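Local coordinates for isomerase prhC (Penicillium brasilianum, PDB 5X9J), which acts as an isomerase in the biosynthesis of paraherquonin, a fungal meroterpenoid with a highly congested hexacyclic skeleton, at residues 59-64 with 146-151; 84-89 with 118-123; 90-95 with 113-118; 122-127 with 154-159. One frame throughout, in Å; residues are numbered along the deposited sequence.

Interaction 1: residues 59-64 with 146-151; sequences TYQCCP and EFFDAV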
# COMPACT_ATOMS: atom_id res chain seq x y z
N THR B 59 5.18 -5.95 -13.33
CA THR B 59 5.19 -5.08 -12.15
C THR B 59 4.02 -4.11 -12.24
O THR B 59 3.89 -3.38 -13.23
CB THR B 59 6.50 -4.30 -12.05
OG1 THR B 59 7.60 -5.20 -11.99
CG2 THR B 59 6.51 -3.42 -10.79
N TYR B 60 3.18 -4.09 -11.21
CA TYR B 60 2.05 -3.17 -11.12
C TYR B 60 2.31 -2.14 -10.03
O TYR B 60 2.37 -2.49 -8.85
CB TYR B 60 0.75 -3.91 -10.80
CG TYR B 60 0.36 -5.01 -11.76
CD1 TYR B 60 0.94 -6.26 -11.66
CD2 TYR B 60 -0.61 -4.80 -12.73
CE1 TYR B 60 0.58 -7.28 -12.53
CE2 TYR B 60 -0.99 -5.81 -13.60
CZ TYR B 60 -0.38 -7.05 -13.49
OH TYR B 60 -0.73 -8.08 -14.34
N GLN B 61 2.43 -0.88 -10.42
CA GLN B 61 2.39 0.20 -9.44
C GLN B 61 0.92 0.51 -9.16
O GLN B 61 0.12 0.63 -10.09
CB GLN B 61 3.12 1.44 -9.97
CG GLN B 61 4.54 1.16 -10.44
CD GLN B 61 5.48 0.82 -9.29
OE1 GLN B 61 6.24 -0.15 -9.35
NE2 GLN B 61 5.42 1.63 -8.24
N CYS B 62 0.56 0.62 -7.88
CA CYS B 62 -0.84 0.62 -7.49
C CYS B 62 -1.32 1.95 -6.91
O CYS B 62 -2.36 1.98 -6.24
CB CYS B 62 -1.10 -0.51 -6.49
SG CYS B 62 -0.86 -2.15 -7.21
N CYS B 63 -0.61 3.05 -7.13
CA CYS B 63 -1.13 4.35 -6.74
C CYS B 63 -1.72 5.01 -7.97
O CYS B 63 -0.97 5.34 -8.91
CB CYS B 63 -0.04 5.23 -6.13
SG CYS B 63 0.57 4.57 -4.55
N PRO B 64 -3.03 5.23 -8.03
CA PRO B 64 -3.65 5.76 -9.26
C PRO B 64 -3.23 7.18 -9.59
O PRO B 64 -3.51 7.63 -10.71
CB PRO B 64 -5.15 5.68 -8.97
CG PRO B 64 -5.26 5.66 -7.47
CD PRO B 64 -4.03 4.91 -6.99
N GLU B 146 3.18 -2.97 -6.14
CA GLU B 146 3.83 -2.05 -5.22
C GLU B 146 2.92 -0.89 -4.88
O GLU B 146 2.35 -0.26 -5.78
CB GLU B 146 5.15 -1.51 -5.79
CG GLU B 146 5.76 -0.46 -4.85
CD GLU B 146 7.12 0.08 -5.29
OE1 GLU B 146 8.10 -0.13 -4.54
OE2 GLU B 146 7.21 0.73 -6.37
N PHE B 147 2.80 -0.61 -3.60
CA PHE B 147 2.21 0.62 -3.08
C PHE B 147 3.31 1.46 -2.46
O PHE B 147 4.18 0.93 -1.77
CB PHE B 147 1.17 0.34 -2.01
CG PHE B 147 -0.05 -0.32 -2.52
CD1 PHE B 147 -0.05 -1.67 -2.82
CD2 PHE B 147 -1.21 0.42 -2.71
CE1 PHE B 147 -1.19 -2.28 -3.31
CE2 PHE B 147 -2.35 -0.17 -3.18
CZ PHE B 147 -2.35 -1.53 -3.49
N PHE B 148 3.26 2.76 -2.68
CA PHE B 148 4.27 3.64 -2.10
C PHE B 148 3.54 4.89 -1.67
O PHE B 148 2.36 5.07 -1.97
CB PHE B 148 5.38 3.96 -3.11
CG PHE B 148 4.85 4.44 -4.43
CD1 PHE B 148 4.52 3.54 -5.42
CD2 PHE B 148 4.62 5.79 -4.65
CE1 PHE B 148 3.99 3.97 -6.62
CE2 PHE B 148 4.09 6.23 -5.84
CZ PHE B 148 3.78 5.33 -6.83
N ASP B 149 4.24 5.77 -0.95
CA ASP B 149 3.65 7.05 -0.59
C ASP B 149 3.75 7.96 -1.80
O ASP B 149 4.85 8.36 -2.21
CB ASP B 149 4.35 7.66 0.62
CG ASP B 149 3.66 8.92 1.13
OD1 ASP B 149 3.28 8.94 2.31
OD2 ASP B 149 3.48 9.88 0.34
N ALA B 150 2.59 8.28 -2.38
CA ALA B 150 2.58 9.03 -3.62
C ALA B 150 2.99 10.48 -3.41
O ALA B 150 3.47 11.12 -4.35
CB ALA B 150 1.18 8.96 -4.26
N VAL B 151 2.82 11.00 -2.21
CA VAL B 151 3.22 12.39 -1.96
C VAL B 151 4.74 12.49 -1.86
O VAL B 151 5.34 13.43 -2.39
CB VAL B 151 2.51 12.94 -0.71
CG1 VAL B 151 3.20 14.22 -0.21
CG2 VAL B 151 1.02 13.22 -1.01
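Q61 and E146 form a parallel bridge between strands 59-61 and 146-148, whose short axes diverge by 29°. E146 supplies both backbone bonds: its N donates to Y60 O at 2.9 Å, and its O accepts from C62 N, so the chain before and after Q61 is gripped by one residue. The same pair is tied again at the side chains, which run alongside each other in the same direction. Q61 bends at its second torsion (chi2 -70°) while E146 stays extended, and this brings Q61 NE2 to 2.7 Å from E146 OE2. E146 OE2 accepts through its anti lone pair and lies in the plane of the Q61 amide, although the two flat groups are nearly perpendicular. Past the strand, each cysteine meets a ring. C62 lays its CB over a face of F147, toward the rim, with CB 3.4 Å from F147 CZ. C63 SG sits over the centre of F148, 3.9 Å from the ring centroid, a face-on sulfur-aromatic contact, and C63 CB also touches A150. With F147 replaced by an alanine, C62 CB would probably lose the ring face it rests on, and a gap would open beside L129 of the next strand. Strand 124-134 flanks the contact, with N126 and N128 against F148. The chain then enters helix 150-162, where D149 takes the N-cap position, and its OD2 also hydrogen-bonds S65 OG of the second subunit, so the strand-to-helix junction lies at the dimer interface.

Interaction 2: residues 84-89 with 118-123; sequences KHIGWN and DTIGGP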
# COMPACT_ATOMS: atom_id res chain seq x y z
N LYS B 84 18.65 5.36 -11.93
CA LYS B 84 20.09 5.44 -11.66
C LYS B 84 20.69 6.74 -12.19
O LYS B 84 21.68 7.23 -11.63
CB LYS B 84 20.81 4.24 -12.26
CG LYS B 84 20.49 2.91 -11.59
CD LYS B 84 21.46 1.83 -12.03
CE LYS B 84 21.28 0.55 -11.21
NZ LYS B 84 22.59 -0.00 -10.73
N HIS B 85 20.13 7.32 -13.25
CA HIS B 85 20.62 8.62 -13.74
C HIS B 85 20.39 9.73 -12.72
O HIS B 85 21.14 10.71 -12.70
CB HIS B 85 19.94 9.01 -15.05
CG HIS B 85 20.40 8.23 -16.24
ND1 HIS B 85 19.62 8.08 -17.38
CD2 HIS B 85 21.55 7.56 -16.49
CE1 HIS B 85 20.28 7.35 -18.26
NE2 HIS B 85 21.45 7.02 -17.75
N ILE B 86 19.35 9.63 -11.89
CA ILE B 86 19.02 10.72 -10.99
C ILE B 86 19.29 10.39 -9.53
O ILE B 86 19.21 11.30 -8.69
CB ILE B 86 17.57 11.20 -11.19
CG1 ILE B 86 16.54 10.12 -10.83
CG2 ILE B 86 17.37 11.65 -12.63
CD1 ILE B 86 16.17 10.06 -9.37
N GLY B 87 19.59 9.14 -9.20
CA GLY B 87 19.77 8.77 -7.81
C GLY B 87 20.97 7.86 -7.63
O GLY B 87 21.43 7.21 -8.57
N TRP B 88 21.48 7.84 -6.41
CA TRP B 88 22.61 7.00 -6.04
C TRP B 88 22.44 6.63 -4.57
O TRP B 88 21.62 7.20 -3.85
CB TRP B 88 23.96 7.70 -6.32
CG TRP B 88 24.11 9.05 -5.63
CD1 TRP B 88 24.74 9.29 -4.44
CD2 TRP B 88 23.60 10.31 -6.08
NE1 TRP B 88 24.66 10.63 -4.13
CE2 TRP B 88 23.96 11.28 -5.12
CE3 TRP B 88 22.87 10.72 -7.20
CZ2 TRP B 88 23.61 12.63 -5.24
CZ3 TRP B 88 22.53 12.07 -7.33
CH2 TRP B 88 22.89 13.00 -6.35
N ASN B 89 23.22 5.64 -4.14
CA ASN B 89 23.13 5.12 -2.77
C ASN B 89 21.70 4.65 -2.48
O ASN B 89 21.13 4.93 -1.42
CB ASN B 89 23.61 6.17 -1.76
CG ASN B 89 24.00 5.56 -0.42
OD1 ASN B 89 24.38 4.38 -0.34
ND2 ASN B 89 23.90 6.35 0.64
N ASP B 118 20.03 9.14 -2.23
CA ASP B 118 20.41 10.50 -2.60
C ASP B 118 20.05 10.72 -4.05
O ASP B 118 20.18 9.82 -4.88
CB ASP B 118 21.91 10.71 -2.36
CG ASP B 118 22.24 10.74 -0.89
OD1 ASP B 118 21.66 11.58 -0.16
OD2 ASP B 118 23.05 9.90 -0.46
N THR B 119 19.54 11.91 -4.36
CA THR B 119 19.13 12.20 -5.73
C THR B 119 19.55 13.62 -6.09
O THR B 119 19.87 14.43 -5.22
CB THR B 119 17.61 12.07 -5.95
OG1 THR B 119 16.97 13.23 -5.40
CG2 THR B 119 17.04 10.80 -5.30
N ILE B 120 19.45 13.91 -7.38
CA ILE B 120 19.64 15.26 -7.89
C ILE B 120 18.80 16.27 -7.11
O ILE B 120 19.25 17.39 -6.83
CB ILE B 120 19.31 15.30 -9.40
CG1 ILE B 120 20.23 14.35 -10.16
CG2 ILE B 120 19.40 16.73 -9.93
CD1 ILE B 120 19.98 14.33 -11.65
N GLY B 121 17.58 15.88 -6.76
CA GLY B 121 16.68 16.74 -6.01
C GLY B 121 16.83 16.69 -4.51
O GLY B 121 16.02 17.28 -3.80
N GLY B 122 17.85 16.00 -3.98
CA GLY B 122 18.02 15.91 -2.56
C GLY B 122 17.67 14.54 -2.03
O GLY B 122 17.32 13.63 -2.80
N PRO B 123 17.76 14.36 -0.72
CA PRO B 123 17.47 13.05 -0.12
C PRO B 123 16.04 12.59 -0.41
O PRO B 123 15.11 13.40 -0.47
CB PRO B 123 17.70 13.28 1.37
CG PRO B 123 18.61 14.50 1.43
CD PRO B 123 18.16 15.35 0.29
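G87 pairs with T119 and W88 with D118 in a short antiparallel ladder, the first a non-hydrogen-bonded pair and the second a hydrogen-bonded one, closed at its far end by I120 N donating to I86 O at 2.9 Å. The chain passes from helix 73-86 into this pairing. At the non-hydrogen-bonded pair G87 CA lies 4.1 Å from T119 CA. Next to it W88 N donates to D118 O at 2.8 Å. W88 then turns its indole back over the partner strand: with CG between the backbone N and the carbonyl carbon (chi1 56°), the ring reaches across D118, and D118 O lies under its face, offset toward the rim. Its five-membered ring rests on D118 CB, a CH-pi contact of 3.6 Å to the centroid, and NE1 is 3.3 Å from that same CB. Further along, the six-membered ring reaches the T119-I120 peptide, where W88 CH2 approaches T119 C at 3.4 Å. I86 and I120 meet at about a right angle, I86 CG2 being 3.9 Å from I120 CD1. The type I turn from T119 to G122 links strands 108-119 and 124-134, and T119 OG1 donates to G122 O across it at 2.7 Å, on a lone pair in the carbonyl plane, which would limit its freedom. The chemistry is therefore split: main-chain bonds set the pairing, the indole lies over the peptide on one face, and I86 and I120 carry the apolar contact to L160 of helix 150-162. Having a ring face so near the D118 carbonyl is likely to shield its bond to W88 N from water.

Interaction 3: residues 90-95 with 113-118; sequences SKFWII and AACSAD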
# COMPACT_ATOMS: atom_id res chain seq x y z
N SER B 90 21.13 3.93 -3.44
CA SER B 90 19.77 3.42 -3.34
C SER B 90 19.72 2.20 -2.43
O SER B 90 20.46 1.23 -2.64
CB SER B 90 19.25 3.04 -4.72
OG SER B 90 19.02 4.18 -5.52
N LYS B 91 18.81 2.24 -1.45
CA LYS B 91 18.61 1.16 -0.50
C LYS B 91 17.13 0.80 -0.45
O LYS B 91 16.28 1.69 -0.55
CB LYS B 91 19.09 1.56 0.91
CG LYS B 91 20.58 1.91 1.01
CD LYS B 91 20.91 2.57 2.36
CE LYS B 91 22.39 2.97 2.47
NZ LYS B 91 23.31 1.79 2.49
N PHE B 92 16.84 -0.49 -0.25
CA PHE B 92 15.47 -0.99 -0.20
C PHE B 92 15.47 -2.16 0.78
O PHE B 92 16.25 -3.11 0.59
CB PHE B 92 14.99 -1.42 -1.59
CG PHE B 92 13.49 -1.63 -1.72
CD1 PHE B 92 12.93 -2.89 -1.55
CD2 PHE B 92 12.66 -0.58 -2.06
CE1 PHE B 92 11.56 -3.09 -1.68
CE2 PHE B 92 11.29 -0.77 -2.19
CZ PHE B 92 10.73 -2.02 -2.00
N TRP B 93 14.65 -2.10 1.82
CA TRP B 93 14.73 -3.13 2.86
C TRP B 93 13.36 -3.33 3.50
O TRP B 93 12.55 -2.40 3.58
CB TRP B 93 15.77 -2.76 3.94
CG TRP B 93 15.42 -1.53 4.75
CD1 TRP B 93 14.86 -1.50 6.00
CD2 TRP B 93 15.64 -0.15 4.39
NE1 TRP B 93 14.70 -0.20 6.42
CE2 TRP B 93 15.17 0.64 5.45
CE3 TRP B 93 16.18 0.48 3.26
CZ2 TRP B 93 15.23 2.04 5.42
CZ3 TRP B 93 16.23 1.87 3.24
CH2 TRP B 93 15.76 2.63 4.31
N ILE B 94 13.13 -4.56 3.98
CA ILE B 94 11.89 -4.89 4.66
C ILE B 94 11.87 -4.28 6.05
O ILE B 94 12.88 -4.31 6.78
CB ILE B 94 11.71 -6.42 4.72
CG1 ILE B 94 11.68 -7.00 3.32
CG2 ILE B 94 10.42 -6.78 5.45
CD1 ILE B 94 11.42 -8.49 3.30
N ILE B 95 10.73 -3.68 6.41
CA ILE B 95 10.50 -3.12 7.74
C ILE B 95 9.31 -3.84 8.36
O ILE B 95 8.50 -4.46 7.66
CB ILE B 95 10.23 -1.60 7.70
CG1 ILE B 95 8.98 -1.31 6.86
CG2 ILE B 95 11.46 -0.85 7.17
CD1 ILE B 95 8.50 0.16 6.91
N ALA B 113 8.01 -2.35 3.23
CA ALA B 113 9.40 -2.06 2.91
C ALA B 113 9.61 -0.56 2.98
O ALA B 113 8.67 0.24 2.92
CB ALA B 113 9.78 -2.59 1.53
N ALA B 114 10.87 -0.17 3.13
CA ALA B 114 11.27 1.22 3.07
C ALA B 114 12.40 1.34 2.05
O ALA B 114 13.09 0.37 1.75
CB ALA B 114 11.73 1.76 4.44
N CYS B 115 12.56 2.54 1.50
CA CYS B 115 13.63 2.80 0.56
C CYS B 115 14.15 4.20 0.79
O CYS B 115 13.48 5.05 1.39
CB CYS B 115 13.20 2.63 -0.89
SG CYS B 115 11.90 3.77 -1.38
N SER B 116 15.38 4.42 0.33
CA SER B 116 16.03 5.72 0.45
C SER B 116 17.07 5.84 -0.65
O SER B 116 17.55 4.84 -1.20
CB SER B 116 16.69 5.91 1.81
OG SER B 116 17.67 4.91 2.04
N ALA B 117 17.40 7.09 -0.97
CA ALA B 117 18.41 7.39 -1.98
C ALA B 117 18.79 8.85 -1.86
O ALA B 117 17.99 9.68 -1.43
CB ALA B 117 17.91 7.09 -3.40
N ASP B 118 20.03 9.14 -2.23
CA ASP B 118 20.41 10.50 -2.60
C ASP B 118 20.05 10.72 -4.05
O ASP B 118 20.18 9.82 -4.88
CB ASP B 118 21.91 10.71 -2.36
CG ASP B 118 22.24 10.74 -0.89
OD1 ASP B 118 21.66 11.58 -0.16
OD2 ASP B 118 23.05 9.90 -0.46
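W93 lies with its indole over A114 and F92 turns its ring to the other face of the sheet, so two aromatic residues in succession grip the partner strand from both faces. The W93 ring has A114 CB over one face of its six-membered part, a CH-pi contact of 4.0 Å to the centroid, while A114 O stands 3.4 Å above the plane near the rim. S116 OG approaches instead at the edge, 3.6 Å from W93 CZ3. I95 adds its CG2 branch against A114 CB. Beneath these side chains runs a regular antiparallel ladder: K91 with S116 and W93 with A114 are hydrogen-bonded pairs, A114 N donating to W93 O at 2.8 Å. The curled mixed sheet, with helix 26-43 packed against it, is consistent with the cone-shaped alpha+beta fold of NTF2-like proteins. On the helix side, F92 holds CG opposite its own backbone N (chi1 -165°), and its ring spans two neighbours, CZ lying 3.7 Å from A113 CB and CD2 3.5 Å from C115 CB. Both come at it obliquely, and C38 and I41 of the helix pack on the same residue. Replacing F92 with an alanine is likely to open a gap between A113, C115 and that helix. At the start of the strand, S90 OG touches A117 CB and is hydrogen-bonded to W83 NE1.

Interaction 4: residues 122-127 with 154-159; sequences GPYENE and QDLMNR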
# COMPACT_ATOMS: atom_id res chain seq x y z
N GLY B 122 17.85 16.00 -3.98
CA GLY B 122 18.02 15.91 -2.56
C GLY B 122 17.67 14.54 -2.03
O GLY B 122 17.32 13.63 -2.80
N PRO B 123 17.76 14.36 -0.72
CA PRO B 123 17.47 13.05 -0.12
C PRO B 123 16.04 12.59 -0.41
O PRO B 123 15.11 13.40 -0.47
CB PRO B 123 17.70 13.28 1.37
CG PRO B 123 18.61 14.50 1.43
CD PRO B 123 18.16 15.35 0.29
N TYR B 124 15.88 11.29 -0.59
CA TYR B 124 14.59 10.69 -0.89
C TYR B 124 14.36 9.56 0.09
O TYR B 124 15.25 8.73 0.31
CB TYR B 124 14.54 10.16 -2.32
CG TYR B 124 13.25 9.48 -2.72
CD1 TYR B 124 12.03 10.14 -2.65
CD2 TYR B 124 13.26 8.17 -3.22
CE1 TYR B 124 10.85 9.53 -3.04
CE2 TYR B 124 12.08 7.54 -3.60
CZ TYR B 124 10.88 8.23 -3.51
OH TYR B 124 9.72 7.63 -3.92
N GLU B 125 13.17 9.52 0.68
CA GLU B 125 12.77 8.41 1.54
C GLU B 125 11.32 8.08 1.23
O GLU B 125 10.49 8.98 1.09
CB GLU B 125 12.95 8.76 3.01
CG GLU B 125 14.43 9.02 3.37
CD GLU B 125 14.62 9.55 4.77
OE1 GLU B 125 13.66 10.08 5.37
OE2 GLU B 125 15.76 9.45 5.28
N ASN B 126 11.03 6.79 1.10
CA ASN B 126 9.66 6.36 0.88
C ASN B 126 9.45 5.07 1.65
O ASN B 126 10.39 4.44 2.14
CB ASN B 126 9.35 6.21 -0.62
CG ASN B 126 7.89 6.56 -0.93
OD1 ASN B 126 7.02 6.34 -0.11
ND2 ASN B 126 7.63 7.11 -2.12
N GLU B 127 8.17 4.71 1.80
CA GLU B 127 7.75 3.48 2.46
C GLU B 127 6.72 2.81 1.58
O GLU B 127 5.94 3.48 0.88
CB GLU B 127 7.21 3.76 3.86
CG GLU B 127 8.30 4.25 4.83
CD GLU B 127 7.75 4.79 6.15
OE1 GLU B 127 6.66 4.34 6.58
OE2 GLU B 127 8.41 5.66 6.75
N GLN B 154 5.72 12.31 -5.47
CA GLN B 154 5.41 13.52 -6.23
C GLN B 154 6.32 14.67 -5.82
O GLN B 154 6.71 15.48 -6.66
CB GLN B 154 3.94 13.92 -6.05
CG GLN B 154 3.54 15.08 -6.96
CD GLN B 154 3.82 14.79 -8.46
OE1 GLN B 154 3.45 13.73 -8.98
NE2 GLN B 154 4.49 15.73 -9.14
N ASP B 155 6.66 14.76 -4.53
CA ASP B 155 7.58 15.80 -4.07
C ASP B 155 8.96 15.61 -4.70
O ASP B 155 9.59 16.59 -5.11
CB ASP B 155 7.70 15.78 -2.54
CG ASP B 155 6.48 16.36 -1.83
OD1 ASP B 155 5.65 17.04 -2.49
OD2 ASP B 155 6.35 16.14 -0.60
N LEU B 156 9.43 14.37 -4.80
CA LEU B 156 10.69 14.11 -5.50
C LEU B 156 10.60 14.56 -6.95
O LEU B 156 11.50 15.26 -7.44
CB LEU B 156 11.06 12.63 -5.42
CG LEU B 156 12.26 12.24 -6.29
CD1 LEU B 156 13.54 12.97 -5.84
CD2 LEU B 156 12.49 10.75 -6.29
N MET B 157 9.52 14.18 -7.64
CA MET B 157 9.36 14.56 -9.04
C MET B 157 9.33 16.08 -9.20
O MET B 157 9.89 16.62 -10.17
CB MET B 157 8.08 13.96 -9.62
CG MET B 157 8.07 12.45 -9.63
SD MET B 157 9.46 11.81 -10.58
CE MET B 157 9.09 12.52 -12.18
N ASN B 158 8.68 16.78 -8.27
CA ASN B 158 8.68 18.24 -8.33
C ASN B 158 10.09 18.80 -8.13
O ASN B 158 10.49 19.74 -8.83
CB ASN B 158 7.74 18.81 -7.26
CG ASN B 158 6.27 18.56 -7.58
OD1 ASN B 158 5.89 18.27 -8.72
ND2 ASN B 158 5.43 18.70 -6.57
N ARG B 159 10.84 18.26 -7.18
CA ARG B 159 12.21 18.74 -6.96
C ARG B 159 13.09 18.44 -8.17
O ARG B 159 13.91 19.28 -8.56
CB ARG B 159 12.79 18.11 -5.69
CG ARG B 159 12.20 18.68 -4.39
CD ARG B 159 12.85 18.05 -3.15
NE ARG B 159 12.25 16.75 -2.85
CZ ARG B 159 12.90 15.71 -2.32
NH1 ARG B 159 14.20 15.78 -2.03
NH2 ARG B 159 12.23 14.59 -2.09
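Y124 presents a ring face to L156, and the side chain can be followed outward from the strand. Its CB packs on T119 of the preceding strand. With CG opposite the backbone N (chi1 178°), the ring extends toward helix 150-162, where L156 CD2 stands over its centre, 3.7 Å from the centroid and 10° off the normal: a CH-pi contact between side chains that meet at about a right angle. CG is 3.9 Å from that methyl. CD1 and CE1 also meet L156 CB, CD1 at 3.8 Å, so two carbons of one leucine bear on the ring. At the tip, OH accepts from N126 ND2 at 2.8 Å in an almost straight bond lying in the amide plane, which fixes the asparagine; its OD1 in turn accepts from E127 N and from D149 N. This is helix-on-sheet packing: helix 150-162, which follows the last strand, folds back against the start of strand 124-134. One turn beyond L156, R159 bends at chi3 (-81°) and directs NH1 to P123 O at 3.0 Å. The acceptor lies at the guanidinium edge, in its plane, though the donor is tilted from the carbonyl plane. G121 O is a second acceptor for NH1, so one arginine ties a carbonyl of the turn (G121) and the one just after it (P123) to the helix. R159 NH2 makes a long contact at the edge of the Y124 ring, which W83 also meets, its plane steeply inclined.

Overall arrangement
The four contacts illustrate how chemistry varies with place in one fold. Interaction 1 is the most buried and combines a parallel bridge with cysteine-aromatic packing beside the second subunit. Interactions 2 and 3 both pair with strand 108-119 and share D118; each sets a tryptophan over the partner's backbone on a solvent-exposed side, while apolar residues face the helices. Interaction 4 lacks strand pairing and relies on a leucine-tyrosine CH-pi contact and an arginine; R159 also reaches G121 in interaction 2. Through D149 and N126, interactions 1 and 4 are joined by a hydrogen bond, and both use helix 150-162. Along the chain, interaction 3 nests inside 2, and 2 inside 1.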